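PDB 3HN2: 2-dehydropantoate 2-reductase from Geobacter metallireducens, which probably catalyses the NADPH-dependent reduction of ketopantoate to pantoate, a step in the biosynthesis of pantothenate. Local coordinates for residues P64-K78 against I89-Q103. Sequence-based numbering, arbitrary orientation.
Sequences PEEIGPMDLVLVGLK and IRPLVEEGTQILTLQ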
loop_
_atom_site.group_PDB
_atom_site.type_symbol
_atom_site.label_atom_id
_atom_site.label_comp_id
_atom_site.label_asym_id
_atom_site.label_seq_id
_atom_site.Cartn_x
_atom_site.Cartn_y
_atom_site.Cartn_z
ATOM N N PRO A 64 7.979 34.482 -14.998
ATOM C CA PRO A 64 9.039 33.632 -15.564
ATOM C C PRO A 64 10.165 34.392 -16.272
ATOM O O PRO A 64 11.287 33.884 -16.340
ATOM C CB PRO A 64 8.293 32.739 -16.561
ATOM C CG PRO A 64 7.030 33.439 -16.852
ATOM C CD PRO A 64 6.673 34.228 -15.635
ATOM N N GLU A 65 9.876 35.593 -16.776
ATOM C CA GLU A 65 10.891 36.424 -17.446
ATOM C C GLU A 65 11.926 37.016 -16.488
ATOM O O GLU A 65 12.988 37.470 -16.918
ATOM C CB GLU A 65 10.252 37.523 -18.311
ATOM C CG GLU A 65 9.117 38.310 -17.654
ATOM C CD GLU A 65 7.735 37.783 -18.016
ATOM O OE1 GLU A 65 6.846 38.608 -18.322
ATOM O OE2 GLU A 65 7.535 36.550 -18.000
ATOM N N GLU A 66 11.610 36.998 -15.193
ATOM C CA GLU A 66 12.543 37.416 -14.148
ATOM C C GLU A 66 13.566 36.318 -13.856
ATOM O O GLU A 66 14.717 36.606 -13.525
ATOM C CB GLU A 66 11.784 37.779 -12.869
ATOM C CG GLU A 66 10.708 38.852 -13.046
ATOM C CD GLU A 66 9.857 39.065 -11.800
ATOM O OE1 GLU A 66 9.215 40.133 -11.697
ATOM O OE2 GLU A 66 9.824 38.172 -10.922
ATOM N N ILE A 67 13.132 35.064 -13.978
ATOM C CA ILE A 67 13.989 33.895 -13.750
ATOM C C ILE A 67 14.989 33.711 -14.891
ATOM O O ILE A 67 16.181 33.525 -14.652
ATOM C CB ILE A 67 13.159 32.598 -13.589
ATOM C CG1 ILE A 67 12.002 32.810 -12.608
ATOM C CG2 ILE A 67 14.043 31.440 -13.147
ATOM C CD1 ILE A 67 11.115 31.594 -12.381
ATOM N N GLY A 68 14.494 33.763 -16.125
ATOM C CA GLY A 68 15.341 33.624 -17.304
ATOM C C GLY A 68 15.688 32.186 -17.641
ATOM O O GLY A 68 15.115 31.261 -17.059
ATOM N N PRO A 69 16.627 31.990 -18.591
ATOM C CA PRO A 69 17.062 30.673 -19.077
ATOM C C PRO A 69 17.514 29.725 -17.965
ATOM O O PRO A 69 18.198 30.141 -17.031
ATOM C CB PRO A 69 18.236 31.017 -20.000
ATOM C CG PRO A 69 17.944 32.393 -20.471
ATOM C CD PRO A 69 17.334 33.082 -19.286
ATOM N N MET A 70 17.107 28.462 -18.077
ATOM C CA MET A 70 17.392 27.432 -17.077
ATOM C C MET A 70 18.022 26.199 -17.735
ATOM O O MET A 70 18.110 26.121 -18.961
ATOM C CB MET A 70 16.098 27.034 -16.355
ATOM C CG MET A 70 15.423 28.144 -15.552
ATOM S SD MET A 70 15.938 28.220 -13.820
ATOM C CE MET A 70 17.229 29.462 -13.884
ATOM N N ASP A 71 18.468 25.243 -16.923
ATOM C CA ASP A 71 18.939 23.954 -17.434
ATOM C C ASP A 71 17.793 22.949 -17.488
ATOM O O ASP A 71 17.670 22.172 -18.437
ATOM C CB ASP A 71 20.069 23.395 -16.561
ATOM C CG ASP A 71 21.377 24.146 -16.737
ATOM O OD1 ASP A 71 21.717 24.520 -17.883
ATOM O OD2 ASP A 71 22.074 24.351 -15.720
ATOM N N LEU A 72 16.961 22.979 -16.452
ATOM C CA LEU A 72 15.836 22.073 -16.314
ATOM C C LEU A 72 14.621 22.825 -15.794
ATOM O O LEU A 72 14.730 23.612 -14.851
ATOM C CB LEU A 72 16.195 20.935 -15.350
ATOM C CG LEU A 72 15.103 19.945 -14.927
ATOM C CD1 LEU A 72 14.676 19.063 -16.089
ATOM C CD2 LEU A 72 15.584 19.097 -13.772
ATOM N N VAL A 73 13.465 22.596 -16.413
ATOM C CA VAL A 73 12.215 23.070 -15.827
ATOM C C VAL A 73 11.273 21.914 -15.477
ATOM O O VAL A 73 10.820 21.172 -16.350
ATOM C CB VAL A 73 11.535 24.217 -16.656
ATOM C CG1 VAL A 73 11.660 23.988 -18.143
ATOM C CG2 VAL A 73 10.072 24.412 -16.244
ATOM N N LEU A 74 11.038 21.746 -14.178
ATOM C CA LEU A 74 10.042 20.807 -13.662
ATOM C C LEU A 74 8.664 21.414 -13.771
ATOM O O LEU A 74 8.356 22.379 -13.073
ATOM C CB LEU A 74 10.296 20.515 -12.189
ATOM C CG LEU A 74 10.718 19.130 -11.727
ATOM C CD1 LEU A 74 12.204 18.945 -11.941
ATOM C CD2 LEU A 74 10.369 18.998 -10.255
ATOM N N VAL A 75 7.838 20.857 -14.650
ATOM C CA VAL A 75 6.446 21.259 -14.749
ATOM C C VAL A 75 5.599 20.403 -13.785
ATOM O O VAL A 75 5.541 19.176 -13.908
ATOM C CB VAL A 75 5.928 21.156 -16.195
ATOM C CG1 VAL A 75 4.541 21.753 -16.308
ATOM C CG2 VAL A 75 6.877 21.872 -17.157
ATOM N N GLY A 76 4.981 21.064 -12.809
ATOM C CA GLY A 76 4.073 20.418 -11.866
ATOM C C GLY A 76 2.692 21.046 -11.898
ATOM O O GLY A 76 1.922 20.915 -10.939
ATOM N N LEU A 77 2.391 21.727 -13.006
ATOM C CA LEU A 77 1.106 22.393 -13.233
ATOM C C LEU A 77 -0.064 21.426 -13.229
ATOM O O LEU A 77 0.074 20.270 -13.620
ATOM C CB LEU A 77 1.105 23.106 -14.590
ATOM C CG LEU A 77 1.698 24.501 -14.792
ATOM C CD1 LEU A 77 1.842 24.766 -16.280
ATOM C CD2 LEU A 77 0.849 25.584 -14.132
ATOM N N LYS A 78 -1.216 21.908 -12.779
ATOM C CA LYS A 78 -2.456 21.184 -12.986
ATOM C C LYS A 78 -2.815 21.306 -14.462
ATOM O O LYS A 78 -2.651 22.373 -15.059
ATOM C CB LYS A 78 -3.559 21.725 -12.082
ATOM C CG LYS A 78 -3.866 20.835 -10.882
ATOM C CD LYS A 78 -2.737 20.814 -9.857
ATOM C CE LYS A 78 -2.603 19.439 -9.205
ATOM N NZ LYS A 78 -3.844 19.005 -8.496
ATOM N N ILE A 89 6.603 29.035 -19.780
ATOM C CA ILE A 89 7.831 28.259 -19.986
ATOM C C ILE A 89 8.819 28.885 -20.993
ATOM O O ILE A 89 10.030 28.811 -20.779
ATOM C CB ILE A 89 7.509 26.753 -20.281
ATOM C CG1 ILE A 89 6.777 26.128 -19.085
ATOM C CG2 ILE A 89 8.773 25.935 -20.567
ATOM C CD1 ILE A 89 5.994 24.871 -19.410
ATOM N N ARG A 90 8.310 29.521 -22.052
ATOM C CA ARG A 90 9.159 30.173 -23.082
ATOM C C ARG A 90 10.331 31.057 -22.599
ATOM O O ARG A 90 11.436 30.923 -23.138
ATOM C CB ARG A 90 8.299 30.866 -24.170
ATOM C CG ARG A 90 8.884 32.120 -24.841
ATOM C CD ARG A 90 9.810 31.812 -26.020
ATOM N NE ARG A 90 9.089 31.652 -27.282
ATOM C CZ ARG A 90 8.764 30.482 -27.826
ATOM N NH1 ARG A 90 8.106 30.450 -28.977
ATOM N NH2 ARG A 90 9.092 29.341 -27.228
ATOM N N PRO A 91 10.119 31.940 -21.582
ATOM C CA PRO A 91 11.280 32.691 -21.067
ATOM C C PRO A 91 12.375 31.854 -20.383
ATOM O O PRO A 91 13.504 32.327 -20.246
ATOM C CB PRO A 91 10.652 33.641 -20.040
ATOM C CG PRO A 91 9.214 33.713 -20.400
ATOM C CD PRO A 91 8.883 32.352 -20.884
ATOM N N LEU A 92 12.043 30.631 -19.969
ATOM C CA LEU A 92 12.987 29.744 -19.286
ATOM C C LEU A 92 13.797 28.873 -20.246
ATOM O O LEU A 92 14.734 28.191 -19.829
ATOM C CB LEU A 92 12.244 28.844 -18.295
ATOM C CG LEU A 92 11.242 29.493 -17.340
ATOM C CD1 LEU A 92 10.277 28.458 -16.784
ATOM C CD2 LEU A 92 11.965 30.216 -16.219
ATOM N N VAL A 93 13.438 28.901 -21.526
ATOM C CA VAL A 93 14.025 27.996 -22.516
ATOM C C VAL A 93 15.183 28.628 -23.300
ATOM O O VAL A 93 15.021 29.650 -23.969
ATOM C CB VAL A 93 12.933 27.424 -23.473
ATOM C CG1 VAL A 93 13.545 26.624 -24.618
ATOM C CG2 VAL A 93 11.948 26.555 -22.697
ATOM N N GLU A 94 16.354 28.012 -23.176
ATOM C CA GLU A 94 17.518 28.321 -24.002
ATOM C C GLU A 94 17.905 27.018 -24.704
ATOM O O GLU A 94 17.398 25.955 -24.345
ATOM C CB GLU A 94 18.662 28.859 -23.127
ATOM C CG GLU A 94 19.889 29.425 -23.870
ATOM C CD GLU A 94 19.531 30.372 -25.010
ATOM O OE1 GLU A 94 18.937 31.440 -24.745
ATOM O OE2 GLU A 94 19.860 30.050 -26.173
ATOM N N GLU A 95 18.769 27.102 -25.715
ATOM C CA GLU A 95 19.308 25.924 -26.390
ATOM C C GLU A 95 20.033 25.023 -25.387
ATOM O O GLU A 95 21.105 25.371 -24.886
ATOM C CB GLU A 95 20.253 26.347 -27.520
ATOM C CG GLU A 95 20.872 25.194 -28.306
ATOM C CD GLU A 95 22.133 25.598 -29.050
ATOM O OE1 GLU A 95 22.787 26.583 -28.638
ATOM O OE2 GLU A 95 22.476 24.927 -30.046
ATOM N N GLY A 96 19.422 23.881 -25.082
ATOM C CA GLY A 96 19.973 22.951 -24.099
ATOM C C GLY A 96 19.110 22.760 -22.863
ATOM O O GLY A 96 19.334 21.825 -22.093
ATOM N N THR A 97 18.142 23.656 -22.664
ATOM C CA THR A 97 17.160 23.525 -21.590
ATOM C C THR A 97 16.319 22.290 -21.872
ATOM O O THR A 97 15.933 22.042 -23.017
ATOM C CB THR A 97 16.217 24.759 -21.504
ATOM O OG1 THR A 97 16.991 25.961 -21.458
ATOM C CG2 THR A 97 15.308 24.698 -20.268
ATOM N N GLN A 98 16.066 21.507 -20.830
ATOM C CA GLN A 98 15.199 20.348 -20.950
ATOM C C GLN A 98 14.005 20.431 -20.003
ATOM O O GLN A 98 14.109 20.951 -18.891
ATOM C CB GLN A 98 15.986 19.047 -20.784
ATOM C CG GLN A 98 17.136 19.113 -19.801
ATOM C CD GLN A 98 18.190 18.060 -20.077
ATOM O OE1 GLN A 98 17.874 16.925 -20.439
ATOM N NE2 GLN A 98 19.455 18.433 -19.911
ATOM N N ILE A 99 12.865 19.930 -20.468
ATOM C CA ILE A 99 11.596 20.128 -19.783
ATOM C C ILE A 99 11.071 18.808 -19.207
ATOM O O ILE A 99 10.862 17.835 -19.935
ATOM C CB ILE A 99 10.561 20.795 -20.724
ATOM C CG1 ILE A 99 11.166 22.048 -21.374
ATOM C CG2 ILE A 99 9.300 21.154 -19.963
ATOM C CD1 ILE A 99 10.497 22.501 -22.653
ATOM N N LEU A 100 10.880 18.784 -17.892
ATOM C CA LEU A 100 10.438 17.581 -17.192
ATOM C C LEU A 100 9.001 17.732 -16.720
ATOM O O LEU A 100 8.699 18.581 -15.879
ATOM C CB LEU A 100 11.374 17.266 -16.018
ATOM C CG LEU A 100 11.110 16.131 -15.014
ATOM C CD1 LEU A 100 10.773 14.828 -15.693
ATOM C CD2 LEU A 100 12.340 15.940 -14.147
ATOM N N THR A 101 8.119 16.907 -17.272
ATOM C CA THR A 101 6.714 16.937 -16.893
ATOM C C THR A 101 6.371 15.829 -15.865
ATOM O O THR A 101 6.718 14.655 -16.047
ATOM C CB THR A 101 5.801 16.955 -18.150
ATOM O OG1 THR A 101 4.528 17.516 -17.824
ATOM C CG2 THR A 101 5.623 15.584 -18.761
ATOM N N LEU A 102 5.730 16.227 -14.770
ATOM C CA LEU A 102 5.376 15.299 -13.685
ATOM C C LEU A 102 3.878 15.268 -13.413
ATOM O O LEU A 102 3.417 14.628 -12.466
ATOM C CB LEU A 102 6.108 15.673 -12.397
ATOM C CG LEU A 102 7.569 15.279 -12.197
ATOM C CD1 LEU A 102 8.105 15.971 -10.966
ATOM C CD2 LEU A 102 7.717 13.783 -12.059
ATOM N N GLN A 103 3.128 15.965 -14.257
ATOM C CA GLN A 103 1.684 16.089 -14.114
ATOM C C GLN A 103 0.944 14.830 -14.538
ATOM O O GLN A 103 1.537 13.896 -15.069
ATOM C CB GLN A 103 1.187 17.317 -14.880
ATOM C CG GLN A 103 2.287 18.002 -15.683
ATOM C CD GLN A 103 1.772 19.030 -16.666
ATOM O OE1 GLN A 103 2.013 18.922 -17.863
ATOM N NE2 GLN A 103 1.062 20.033 -16.166
#
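Val73 and Val75 pair with Ile99 and Thr101 in the parallel strands 72-75 and 98-101, the two beta strands of a beta-alpha-beta unit in the Rossmann-type domain. Backbone bonds run in the usual alternation, from Gln98 N to Asp71 O at the start to Leu102 N to Val75 O at the end. On the face covered by helix 85-89, Val75 CG2 lies 3.8 Å from Ile99 CG2 and also meets Ile89 CD1, while Val73 CG1 runs alongside Ile99 CG1. Val75 holds CG1 anti to its own nitrogen (chi1 -172°), which turns that methyl to the amide of Gln103. On the other face Leu74 CD1 packs against Leu100 CD2 at 3.7 Å, and Leu72 CD1 reaches Leu100 CB.

Near the strand starts, Leu92 forks: CD1 meets Val73 CG2, the two side chains crossing at about a right angle, and CD2 touches Ile67 CB at 3.7 Å. Thr97 OG1 accepts a bond from Glu94 N (2.8 Å) within its turn and sits 2.7 Å from Met70 O.

Past the strand ends, Gln103 reaches back to segment 64-78, its NE2 donating to Leu77 O at 2.7 Å while OE1 bonds to Tyr85 OH. With the amide gone, as in an alanine here, Leu77 O and Tyr85 OH would probably each lose a partner and a gap would open beside Val75 CG1. Gln103 NE2 approaches from above the carbonyl plane of Leu77, whose O lies close to the plane of the glutamine amide.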